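Local coordinates for protein serpin-12 (Manduca sexta, PDB 6CJ7) that probably inhibits serine proteases as a serpin and controls the prophenoloxidase activation system in larval hemolymph, at residues R90-S102 against N137-K149. Residues are numbered along the deposited sequence; the frame is centred on the assembly and turned at random.
Sequences RNILKTANNVFLS and NINSWIASKTNDK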
# COMPACT_ATOMS: atom_id res chain seq x y z
N ARG A 90 -10.19 15.81 -7.38
CA ARG A 90 -11.12 14.71 -7.28
C ARG A 90 -10.45 13.36 -7.08
O ARG A 90 -11.15 12.33 -7.02
CB ARG A 90 -12.01 14.68 -8.53
CG ARG A 90 -13.10 15.77 -8.53
CD ARG A 90 -13.80 15.92 -9.85
NE ARG A 90 -12.92 16.46 -10.88
CZ ARG A 90 -13.29 16.75 -12.11
NH1 ARG A 90 -14.55 16.56 -12.49
NH2 ARG A 90 -12.41 17.24 -12.98
N ASN A 91 -9.11 13.30 -7.01
CA ASN A 91 -8.45 12.07 -6.62
C ASN A 91 -8.67 11.85 -5.13
O ASN A 91 -8.36 12.73 -4.32
CB ASN A 91 -6.95 12.13 -6.92
CG ASN A 91 -6.65 12.29 -8.40
OD1 ASN A 91 -7.27 11.62 -9.23
ND2 ASN A 91 -5.72 13.18 -8.74
N ILE A 92 -9.22 10.70 -4.76
CA ILE A 92 -9.50 10.41 -3.36
C ILE A 92 -8.42 9.48 -2.83
O ILE A 92 -8.37 8.30 -3.20
CB ILE A 92 -10.90 9.81 -3.18
CG1 ILE A 92 -11.96 10.79 -3.67
CG2 ILE A 92 -11.12 9.43 -1.71
CD1 ILE A 92 -13.37 10.27 -3.56
N LEU A 93 -7.57 9.98 -1.94
CA LEU A 93 -6.62 9.15 -1.21
C LEU A 93 -6.91 9.35 0.27
O LEU A 93 -6.80 10.48 0.78
CB LEU A 93 -5.17 9.52 -1.54
CG LEU A 93 -4.07 8.79 -0.76
CD1 LEU A 93 -4.03 7.31 -1.14
CD2 LEU A 93 -2.71 9.44 -1.02
N LYS A 94 -7.32 8.27 0.95
CA LYS A 94 -7.69 8.32 2.35
C LYS A 94 -6.77 7.39 3.13
O LYS A 94 -6.65 6.21 2.79
CB LYS A 94 -9.15 7.92 2.57
CG LYS A 94 -10.18 8.84 1.96
CD LYS A 94 -10.20 10.17 2.68
CE LYS A 94 -11.34 11.05 2.19
NZ LYS A 94 -11.42 12.31 2.97
N THR A 95 -6.11 7.92 4.15
CA THR A 95 -5.23 7.11 4.98
C THR A 95 -5.75 7.11 6.40
O THR A 95 -6.35 8.08 6.87
CB THR A 95 -3.79 7.62 4.95
OG1 THR A 95 -3.75 8.98 5.38
CG2 THR A 95 -3.21 7.51 3.55
N ALA A 96 -5.55 5.98 7.08
CA ALA A 96 -5.87 5.87 8.50
C ALA A 96 -4.69 5.20 9.20
O ALA A 96 -4.49 3.99 9.04
CB ALA A 96 -7.16 5.10 8.73
N ASN A 97 -3.93 5.98 9.96
CA ASN A 97 -2.77 5.49 10.70
C ASN A 97 -3.01 5.74 12.18
O ASN A 97 -3.40 6.84 12.57
CB ASN A 97 -1.48 6.19 10.25
CG ASN A 97 -1.31 6.18 8.73
OD1 ASN A 97 -1.20 5.12 8.13
ND2 ASN A 97 -1.26 7.38 8.13
N ASN A 98 -2.79 4.72 13.02
CA ASN A 98 -2.95 4.95 14.45
C ASN A 98 -2.21 3.88 15.23
O ASN A 98 -1.96 2.78 14.74
CB ASN A 98 -4.44 4.96 14.86
CG ASN A 98 -4.76 5.97 15.96
OD1 ASN A 98 -3.98 6.17 16.90
ND2 ASN A 98 -5.94 6.58 15.86
N VAL A 99 -1.88 4.22 16.47
CA VAL A 99 -1.29 3.29 17.43
C VAL A 99 -2.23 3.27 18.63
O VAL A 99 -2.38 4.28 19.33
CB VAL A 99 0.12 3.71 17.86
CG1 VAL A 99 0.72 2.67 18.82
CG2 VAL A 99 1.03 3.91 16.67
N PHE A 100 -2.88 2.13 18.86
CA PHE A 100 -3.83 1.99 19.96
C PHE A 100 -3.10 1.33 21.12
O PHE A 100 -2.80 0.13 21.07
CB PHE A 100 -5.05 1.19 19.51
CG PHE A 100 -5.87 1.90 18.46
CD1 PHE A 100 -5.73 1.59 17.11
CD2 PHE A 100 -6.76 2.90 18.82
CE1 PHE A 100 -6.47 2.25 16.14
CE2 PHE A 100 -7.51 3.57 17.85
CZ PHE A 100 -7.36 3.24 16.51
N LEU A 101 -2.79 2.13 22.13
CA LEU A 101 -1.95 1.71 23.26
C LEU A 101 -2.82 1.44 24.48
O LEU A 101 -3.58 2.32 24.91
CB LEU A 101 -0.91 2.78 23.57
CG LEU A 101 -0.07 2.51 24.80
CD1 LEU A 101 0.89 1.38 24.50
CD2 LEU A 101 0.69 3.78 25.12
N SER A 102 -2.69 0.24 25.04
CA SER A 102 -3.46 -0.12 26.22
C SER A 102 -3.30 0.91 27.33
O SER A 102 -2.20 1.42 27.58
CB SER A 102 -3.01 -1.49 26.74
OG SER A 102 -3.42 -1.71 28.07
N ASN A 137 -14.80 -0.06 18.16
CA ASN A 137 -14.40 1.35 18.20
C ASN A 137 -13.24 1.61 17.24
O ASN A 137 -13.21 2.65 16.56
CB ASN A 137 -14.03 1.76 19.62
CG ASN A 137 -15.24 2.09 20.46
OD1 ASN A 137 -16.29 2.48 19.94
ND2 ASN A 137 -15.12 1.93 21.77
N ILE A 138 -12.28 0.70 17.18
CA ILE A 138 -11.16 0.87 16.25
C ILE A 138 -11.66 0.80 14.81
O ILE A 138 -11.31 1.64 13.97
CB ILE A 138 -10.06 -0.17 16.52
CG1 ILE A 138 -9.36 0.15 17.85
CG2 ILE A 138 -9.06 -0.18 15.37
CD1 ILE A 138 -8.51 -1.00 18.38
N ASN A 139 -12.50 -0.19 14.51
CA ASN A 139 -13.01 -0.34 13.15
C ASN A 139 -13.85 0.86 12.74
O ASN A 139 -13.79 1.30 11.59
CB ASN A 139 -13.83 -1.63 13.01
CG ASN A 139 -12.96 -2.87 12.97
OD1 ASN A 139 -11.82 -2.84 12.51
ND2 ASN A 139 -13.51 -3.99 13.42
N SER A 140 -14.67 1.39 13.66
CA SER A 140 -15.48 2.56 13.33
C SER A 140 -14.60 3.77 13.03
O SER A 140 -14.90 4.55 12.12
CB SER A 140 -16.44 2.88 14.48
OG SER A 140 -17.54 1.99 14.48
N TRP A 141 -13.51 3.94 13.78
CA TRP A 141 -12.59 5.03 13.50
C TRP A 141 -11.95 4.86 12.12
O TRP A 141 -11.87 5.81 11.34
CB TRP A 141 -11.52 5.14 14.58
CG TRP A 141 -10.52 6.21 14.26
CD1 TRP A 141 -10.66 7.55 14.50
CD2 TRP A 141 -9.26 6.04 13.61
NE1 TRP A 141 -9.55 8.22 14.05
CE2 TRP A 141 -8.68 7.32 13.49
CE3 TRP A 141 -8.57 4.93 13.11
CZ2 TRP A 141 -7.44 7.53 12.89
CZ3 TRP A 141 -7.33 5.14 12.52
CH2 TRP A 141 -6.78 6.43 12.42
N ILE A 142 -11.49 3.64 11.81
CA ILE A 142 -10.91 3.39 10.49
C ILE A 142 -11.93 3.70 9.40
O ILE A 142 -11.62 4.37 8.41
CB ILE A 142 -10.41 1.94 10.36
CG1 ILE A 142 -9.27 1.67 11.34
CG2 ILE A 142 -9.97 1.65 8.92
CD1 ILE A 142 -8.90 0.21 11.39
N ALA A 143 -13.16 3.19 9.56
CA ALA A 143 -14.19 3.45 8.56
C ALA A 143 -14.45 4.94 8.39
O ALA A 143 -14.66 5.42 7.27
CB ALA A 143 -15.48 2.72 8.94
N SER A 144 -14.41 5.70 9.50
CA SER A 144 -14.64 7.14 9.42
C SER A 144 -13.54 7.87 8.67
O SER A 144 -13.77 8.98 8.17
CB SER A 144 -14.78 7.73 10.83
OG SER A 144 -13.53 7.77 11.50
N LYS A 145 -12.35 7.27 8.56
CA LYS A 145 -11.21 7.89 7.90
C LYS A 145 -11.03 7.43 6.46
O LYS A 145 -10.15 7.96 5.78
CB LYS A 145 -9.92 7.58 8.68
CG LYS A 145 -9.83 8.22 10.06
CD LYS A 145 -9.27 9.62 9.97
CE LYS A 145 -7.83 9.59 9.50
NZ LYS A 145 -7.33 10.94 9.14
N THR A 146 -11.81 6.45 6.00
CA THR A 146 -11.59 5.81 4.71
C THR A 146 -12.86 5.78 3.87
O THR A 146 -13.06 4.87 3.06
CB THR A 146 -11.06 4.38 4.88
OG1 THR A 146 -12.01 3.61 5.64
CG2 THR A 146 -9.70 4.38 5.58
N ASN A 147 -13.74 6.77 4.05
CA ASN A 147 -15.01 6.84 3.31
C ASN A 147 -15.81 5.54 3.45
O ASN A 147 -16.46 5.07 2.52
CB ASN A 147 -14.76 7.16 1.83
CG ASN A 147 -14.42 8.63 1.59
OD1 ASN A 147 -14.34 9.08 0.43
ND2 ASN A 147 -14.23 9.38 2.67
N ASP A 148 -15.73 4.93 4.64
CA ASP A 148 -16.42 3.68 4.97
C ASP A 148 -15.97 2.51 4.11
O ASP A 148 -16.65 1.48 4.06
CB ASP A 148 -17.94 3.84 4.89
CG ASP A 148 -18.49 4.75 5.97
OD1 ASP A 148 -19.26 5.66 5.64
OD2 ASP A 148 -18.14 4.55 7.15
N LYS A 149 -14.81 2.61 3.45
CA LYS A 149 -14.34 1.53 2.59
C LYS A 149 -13.63 0.43 3.36
O LYS A 149 -13.59 -0.72 2.89
CB LYS A 149 -13.41 2.09 1.52
CG LYS A 149 -14.13 2.95 0.49
CD LYS A 149 -15.28 2.18 -0.15
CE LYS A 149 -16.01 3.04 -1.16
NZ LYS A 149 -16.25 4.40 -0.62
O HOH W 1 -5.21 10.48 7.86
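The ring of F100 is covered on both faces: I138 CG1 sits over its centre, 3.7 Å from the centroid and almost on the ring normal, while CG of N98 lies against the opposite face, nearer the rim. W141 CE3 lies at the edge of the F100 ring, in its plane, 4.0 Å from F100 CZ, and the two rings form an offset edge-to-face pair with planes 81° apart, the edge of F100 directed at the face of W141. The indole is enclosed in turn, with K145 CG on one face and, on the other, N98 ND2, which lies 3.5 Å from W141 CZ2, its amide plane steeply inclined to the ring. With CG anti to the backbone N (chi1 177°), the indole of W141 reaches A96, N98 and F100. Were F100 an alanine, I138 and N98 would probably lose the ring between them and a gap would open beside W141. In serpin terms, strand 92-102 is the second strand of the large central beta-sheet A (s2A), flanked by strands 123-126 (parallel) and 165-174 (antiparallel). Helix 131-145, the serpin helix F, lies on the face of this sheet; its part 137-145 runs roughly antiparallel to strand 92-102, with 152° between their directions and the axes 7.9 Å apart at closest. N98 OD1 is hydrogen-bonded to T124 OG1, consistent with the amide being held in place with ND2 over the indole. Further along, A96 CB fills the space between W141 CZ3 and K145 CB, the latter at 3.7 Å. K145, bent at chi2 and chi3, curls back so that its NZ donates to a water that in turn donates to T95 O. Toward residues 145-147, K94 CB rests 3.4 Å from K145 O, and K94 CE lies 3.4 Å from N147 ND2, the two side chains crossing at about a right angle.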